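PDB 7K4O: carboxylic ester hydrolase from Aspergillus niger, which probably hydrolyses the ester bonds of tannins as a serine esterase of the tannase family, and binds gallic acid in its pocket. Local coordinates for residues A[424-433]-A[542-553]. Sequence-based numbering, arbitrary orientation.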
loop_
_atom_site.group_PDB
_atom_site.type_symbol
_atom_site.label_atom_id
_atom_site.label_comp_id
_atom_site.label_asym_id
_atom_site.label_seq_id
_atom_site.Cartn_x
_atom_site.Cartn_y
_atom_site.Cartn_z
ATOM N N THR A 424 6.602 4.773 -6.701
ATOM C CA THR A 424 5.633 4.285 -7.702
ATOM C C THR A 424 6.219 3.169 -8.550
ATOM O O THR A 424 5.483 2.214 -8.903
ATOM C CB THR A 424 5.127 5.453 -8.573
ATOM O OG1 THR A 424 4.853 6.566 -7.722
ATOM C CG2 THR A 424 3.900 5.025 -9.356
ATOM N N ALA A 425 7.498 3.268 -8.944
ATOM C CA ALA A 425 8.130 2.254 -9.785
ATOM C C ALA A 425 8.152 0.876 -9.100
ATOM O O ALA A 425 8.339 -0.110 -9.807
ATOM C CB ALA A 425 9.502 2.743 -10.200
ATOM N N ALA A 426 8.009 0.816 -7.789
ATOM C CA ALA A 426 7.999 -0.480 -7.060
ATOM C C ALA A 426 6.813 -1.321 -7.551
ATOM O O ALA A 426 6.972 -2.561 -7.605
ATOM C CB ALA A 426 7.943 -0.320 -5.604
ATOM N N SER A 427 5.705 -0.669 -7.883
ATOM C CA SER A 427 4.491 -1.413 -8.338
ATOM C C SER A 427 4.671 -1.872 -9.764
ATOM O O SER A 427 4.320 -3.022 -10.081
ATOM C CB SER A 427 3.233 -0.587 -8.139
ATOM O OG SER A 427 2.900 -0.462 -6.768
ATOM N N ILE A 428 5.165 -1.011 -10.675
ATOM C CA ILE A 428 5.422 -1.453 -12.058
ATOM C C ILE A 428 6.340 -2.662 -12.030
ATOM O O ILE A 428 6.130 -3.633 -12.779
ATOM C CB ILE A 428 6.020 -0.293 -12.896
ATOM C CG1 ILE A 428 4.973 0.732 -13.342
ATOM C CG2 ILE A 428 6.683 -0.882 -14.104
ATOM C CD1 ILE A 428 4.377 1.541 -12.282
ATOM N N ARG A 429 7.390 -2.614 -11.213
ATOM C CA ARG A 429 8.356 -3.719 -11.228
ATOM C C ARG A 429 7.687 -5.069 -10.949
ATOM O O ARG A 429 8.029 -6.067 -11.565
ATOM C CB ARG A 429 9.507 -3.477 -10.251
ATOM C CG ARG A 429 10.578 -4.551 -10.449
ATOM C CD ARG A 429 11.777 -4.291 -9.535
ATOM N NE ARG A 429 12.827 -5.245 -9.765
ATOM C CZ ARG A 429 13.841 -5.086 -10.640
ATOM N NH1 ARG A 429 13.967 -3.972 -11.345
ATOM N NH2 ARG A 429 14.753 -6.033 -10.776
ATOM N N TYR A 430 6.790 -5.113 -9.977
ATOM C CA TYR A 430 6.160 -6.408 -9.628
ATOM C C TYR A 430 5.286 -6.899 -10.775
ATOM O O TYR A 430 5.318 -8.104 -11.091
ATOM C CB TYR A 430 5.367 -6.308 -8.334
ATOM C CG TYR A 430 4.784 -7.638 -7.943
ATOM C CD1 TYR A 430 5.598 -8.715 -7.585
ATOM C CD2 TYR A 430 3.406 -7.861 -7.994
ATOM C CE1 TYR A 430 5.068 -9.964 -7.278
ATOM C CE2 TYR A 430 2.858 -9.084 -7.660
ATOM C CZ TYR A 430 3.683 -10.135 -7.306
ATOM O OH TYR A 430 3.106 -11.337 -7.017
ATOM N N TRP A 431 4.501 -6.003 -11.373
ATOM C CA TRP A 431 3.647 -6.417 -12.511
ATOM C C TRP A 431 4.541 -6.968 -13.619
ATOM O O TRP A 431 4.245 -8.027 -14.219
ATOM C CB TRP A 431 2.787 -5.235 -12.959
ATOM C CG TRP A 431 1.836 -5.518 -14.079
ATOM C CD1 TRP A 431 0.493 -5.768 -13.955
ATOM C CD2 TRP A 431 2.121 -5.482 -15.491
ATOM N NE1 TRP A 431 -0.081 -5.884 -15.198
ATOM C CE2 TRP A 431 0.897 -5.741 -16.156
ATOM C CE3 TRP A 431 3.267 -5.261 -16.269
ATOM C CZ2 TRP A 431 0.805 -5.761 -17.541
ATOM C CZ3 TRP A 431 3.164 -5.284 -17.639
ATOM C CH2 TRP A 431 1.951 -5.561 -18.258
ATOM N N GLU A 432 5.684 -6.337 -13.864
ATOM C CA GLU A 432 6.597 -6.858 -14.905
ATOM C C GLU A 432 7.226 -8.204 -14.522
ATOM O O GLU A 432 7.448 -9.020 -15.392
ATOM C CB GLU A 432 7.697 -5.825 -15.180
ATOM C CG GLU A 432 7.233 -4.481 -15.737
ATOM C CD GLU A 432 6.716 -4.520 -17.165
ATOM O OE1 GLU A 432 6.733 -5.594 -17.759
ATOM O OE2 GLU A 432 6.320 -3.431 -17.661
ATOM N N SER A 433 7.504 -8.410 -13.236
ATOM C CA SER A 433 8.042 -9.679 -12.699
ATOM C C SER A 433 7.028 -10.769 -12.983
ATOM O O SER A 433 7.402 -11.868 -13.477
ATOM C CB SER A 433 8.353 -9.580 -11.226
ATOM O OG SER A 433 9.506 -8.751 -11.059
ATOM N N TRP A 542 10.385 3.453 -16.631
ATOM C CA TRP A 542 9.844 2.807 -15.408
ATOM C C TRP A 542 10.571 1.496 -15.127
ATOM O O TRP A 542 10.154 0.797 -14.161
ATOM C CB TRP A 542 8.344 2.506 -15.569
ATOM C CG TRP A 542 7.433 3.682 -15.549
ATOM C CD1 TRP A 542 6.909 4.328 -16.632
ATOM C CD2 TRP A 542 6.858 4.311 -14.395
ATOM N NE1 TRP A 542 6.112 5.351 -16.228
ATOM C CE2 TRP A 542 6.025 5.353 -14.857
ATOM C CE3 TRP A 542 7.022 4.140 -13.026
ATOM C CZ2 TRP A 542 5.352 6.195 -13.985
ATOM C CZ3 TRP A 542 6.344 4.958 -12.157
ATOM C CH2 TRP A 542 5.510 5.977 -12.630
ATOM N N HIS A 543 11.498 1.098 -15.981
ATOM C CA HIS A 543 12.151 -0.224 -15.880
ATOM C C HIS A 543 13.587 -0.008 -15.432
ATOM O O HIS A 543 14.285 0.819 -16.054
ATOM C CB HIS A 543 12.116 -0.968 -17.186
ATOM C CG HIS A 543 10.742 -1.380 -17.612
ATOM N ND1 HIS A 543 10.467 -1.749 -18.918
ATOM C CD2 HIS A 543 9.588 -1.527 -16.913
ATOM C CE1 HIS A 543 9.188 -2.102 -19.005
ATOM N NE2 HIS A 543 8.619 -1.967 -17.791
ATOM N N TYR A 544 14.025 -0.760 -14.441
ATOM C CA TYR A 544 15.364 -0.581 -13.838
ATOM C C TYR A 544 16.138 -1.889 -13.852
ATOM O O TYR A 544 15.632 -2.957 -13.573
ATOM C CB TYR A 544 15.270 0.026 -12.449
ATOM C CG TYR A 544 14.698 1.413 -12.485
ATOM C CD1 TYR A 544 15.510 2.496 -12.730
ATOM C CD2 TYR A 544 13.326 1.636 -12.373
ATOM C CE1 TYR A 544 15.007 3.783 -12.802
ATOM C CE2 TYR A 544 12.801 2.917 -12.441
ATOM C CZ TYR A 544 13.648 3.996 -12.685
ATOM O OH TYR A 544 13.148 5.258 -12.755
ATOM N N ASP A 545 17.426 -1.763 -14.199
ATOM C CA ASP A 545 18.382 -2.873 -14.151
ATOM C C ASP A 545 19.130 -2.781 -12.820
ATOM O O ASP A 545 19.972 -1.844 -12.630
ATOM C CB ASP A 545 19.337 -2.811 -15.340
ATOM C CG ASP A 545 20.416 -3.877 -15.279
ATOM O OD1 ASP A 545 20.296 -4.836 -14.503
ATOM O OD2 ASP A 545 21.391 -3.714 -16.011
ATOM N N LEU A 546 18.814 -3.660 -11.866
ATOM C CA LEU A 546 19.454 -3.600 -10.530
ATOM C C LEU A 546 20.754 -4.406 -10.595
ATOM O O LEU A 546 20.859 -5.511 -10.011
ATOM C CB LEU A 546 18.483 -4.142 -9.466
ATOM C CG LEU A 546 17.120 -3.433 -9.460
ATOM C CD1 LEU A 546 16.303 -3.845 -8.248
ATOM C CD2 LEU A 546 17.274 -1.925 -9.433
ATOM N N ASP A 547 21.723 -3.891 -11.351
ATOM C CA ASP A 547 22.948 -4.668 -11.644
ATOM C C ASP A 547 23.897 -4.743 -10.435
ATOM O O ASP A 547 24.839 -5.533 -10.516
ATOM C CB ASP A 547 23.643 -4.067 -12.869
ATOM C CG ASP A 547 24.153 -2.659 -12.654
ATOM O OD1 ASP A 547 23.437 -1.808 -12.114
ATOM O OD2 ASP A 547 25.287 -2.399 -13.096
ATOM N N ALA A 548 23.650 -4.057 -9.329
ATOM C CA ALA A 548 24.392 -4.255 -8.069
ATOM C C ALA A 548 24.020 -5.583 -7.390
ATOM O O ALA A 548 24.730 -5.995 -6.458
ATOM C CB ALA A 548 24.174 -3.118 -7.133
ATOM N N VAL A 549 22.876 -6.151 -7.735
ATOM C CA VAL A 549 22.302 -7.291 -6.988
ATOM C C VAL A 549 22.397 -8.536 -7.838
ATOM O O VAL A 549 21.803 -8.600 -8.911
ATOM C CB VAL A 549 20.858 -7.007 -6.552
ATOM C CG1 VAL A 549 20.336 -8.241 -5.808
ATOM C CG2 VAL A 549 20.780 -5.765 -5.699
ATOM N N PRO A 550 23.218 -9.565 -7.474
ATOM C CA PRO A 550 23.352 -10.737 -8.343
ATOM C C PRO A 550 22.034 -11.531 -8.512
ATOM O O PRO A 550 21.800 -12.062 -9.538
ATOM C CB PRO A 550 24.466 -11.544 -7.672
ATOM C CG PRO A 550 25.249 -10.529 -6.911
ATOM C CD PRO A 550 24.243 -9.519 -6.398
ATOM N N MET A 551 21.245 -11.585 -7.455
ATOM C CA MET A 551 19.955 -12.335 -7.476
ATOM C C MET A 551 18.972 -11.516 -8.315
ATOM O O MET A 551 18.919 -10.292 -8.192
ATOM C CB MET A 551 19.377 -12.449 -6.069
ATOM C CG MET A 551 20.135 -13.351 -5.098
ATOM S SD MET A 551 20.188 -15.034 -5.646
ATOM C CE MET A 551 18.512 -15.644 -5.317
ATOM N N PRO A 552 18.008 -12.168 -8.994
ATOM C CA PRO A 552 16.833 -11.474 -9.508
ATOM C C PRO A 552 16.078 -10.865 -8.329
ATOM O O PRO A 552 15.845 -11.457 -7.283
ATOM C CB PRO A 552 15.986 -12.571 -10.195
ATOM C CG PRO A 552 16.950 -13.722 -10.401
ATOM C CD PRO A 552 17.939 -13.621 -9.254
ATOM N N VAL A 553 15.649 -9.643 -8.529
ATOM C CA VAL A 553 14.829 -8.950 -7.525
ATOM C C VAL A 553 13.445 -8.768 -8.138
ATOM O O VAL A 553 13.288 -7.907 -9.023
ATOM C CB VAL A 553 15.447 -7.623 -7.141
ATOM C CG1 VAL A 553 14.544 -6.881 -6.177
ATOM C CG2 VAL A 553 16.858 -7.841 -6.553
HETATM O O HOH W 1 10.108 -0.492 -11.874
HETATM O O HOH W 2 12.061 -2.222 -12.708
HETATM O O HOH W 3 16.995 -5.799 -12.586
#
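Trp-542 lies against Thr-424, Ala-425 and Ile-428 at the N-terminal end of helix 425-438. CD1 of Ile-428 makes an off-centre CH-pi contact with the six-membered ring, displaced toward its rim (4.2 Å to the centroid), while CB of Thr-424 and N of Ala-425 meet the ring edge. NE1 of the indole bonds to Asp-267, and one water bridges the carbonyls of Trp-542 and Ala-425. Next comes His-543, whose NE2 makes a short but bent, weak hydrogen bond to OE2 of Glu-432 (2.7 Å); carboxylate and imidazole planes stand 88° apart. That same oxygen also bonds to Tyr-444 and Trp-517, and OE1 pairs with Arg-435. Tyr-544 puts CE2 against CB of Ala-425 (4.0 Å); Arg-429 NH1 donates to Tyr-544 O (3.0 Å) and reaches Tyr-544 N through a water. The arginine is extended from CG to NE, with CG anti to the backbone N (chi1 -172°). Leu-546 then lays CD1 over the centre of the guanidinium face, 3.6 Å above its plane, and a water joins its N to NH2 of Arg-429. After the turn 546-549 the chain comes back, and Val-553 O, near the guanidinium plane, accepts side-on from NE (2.8 Å) and NH2 (3.0 Å) of Arg-429; NH2 comes in on a lone pair, NE tilted 30° from the carbonyl plane. Carbonyl dipoles and waters, rather than a carboxylate of either segment, thus hold the arginine's positive charge, tying both arms of the C-terminal loop to one helix of the alpha/beta-hydrolase core.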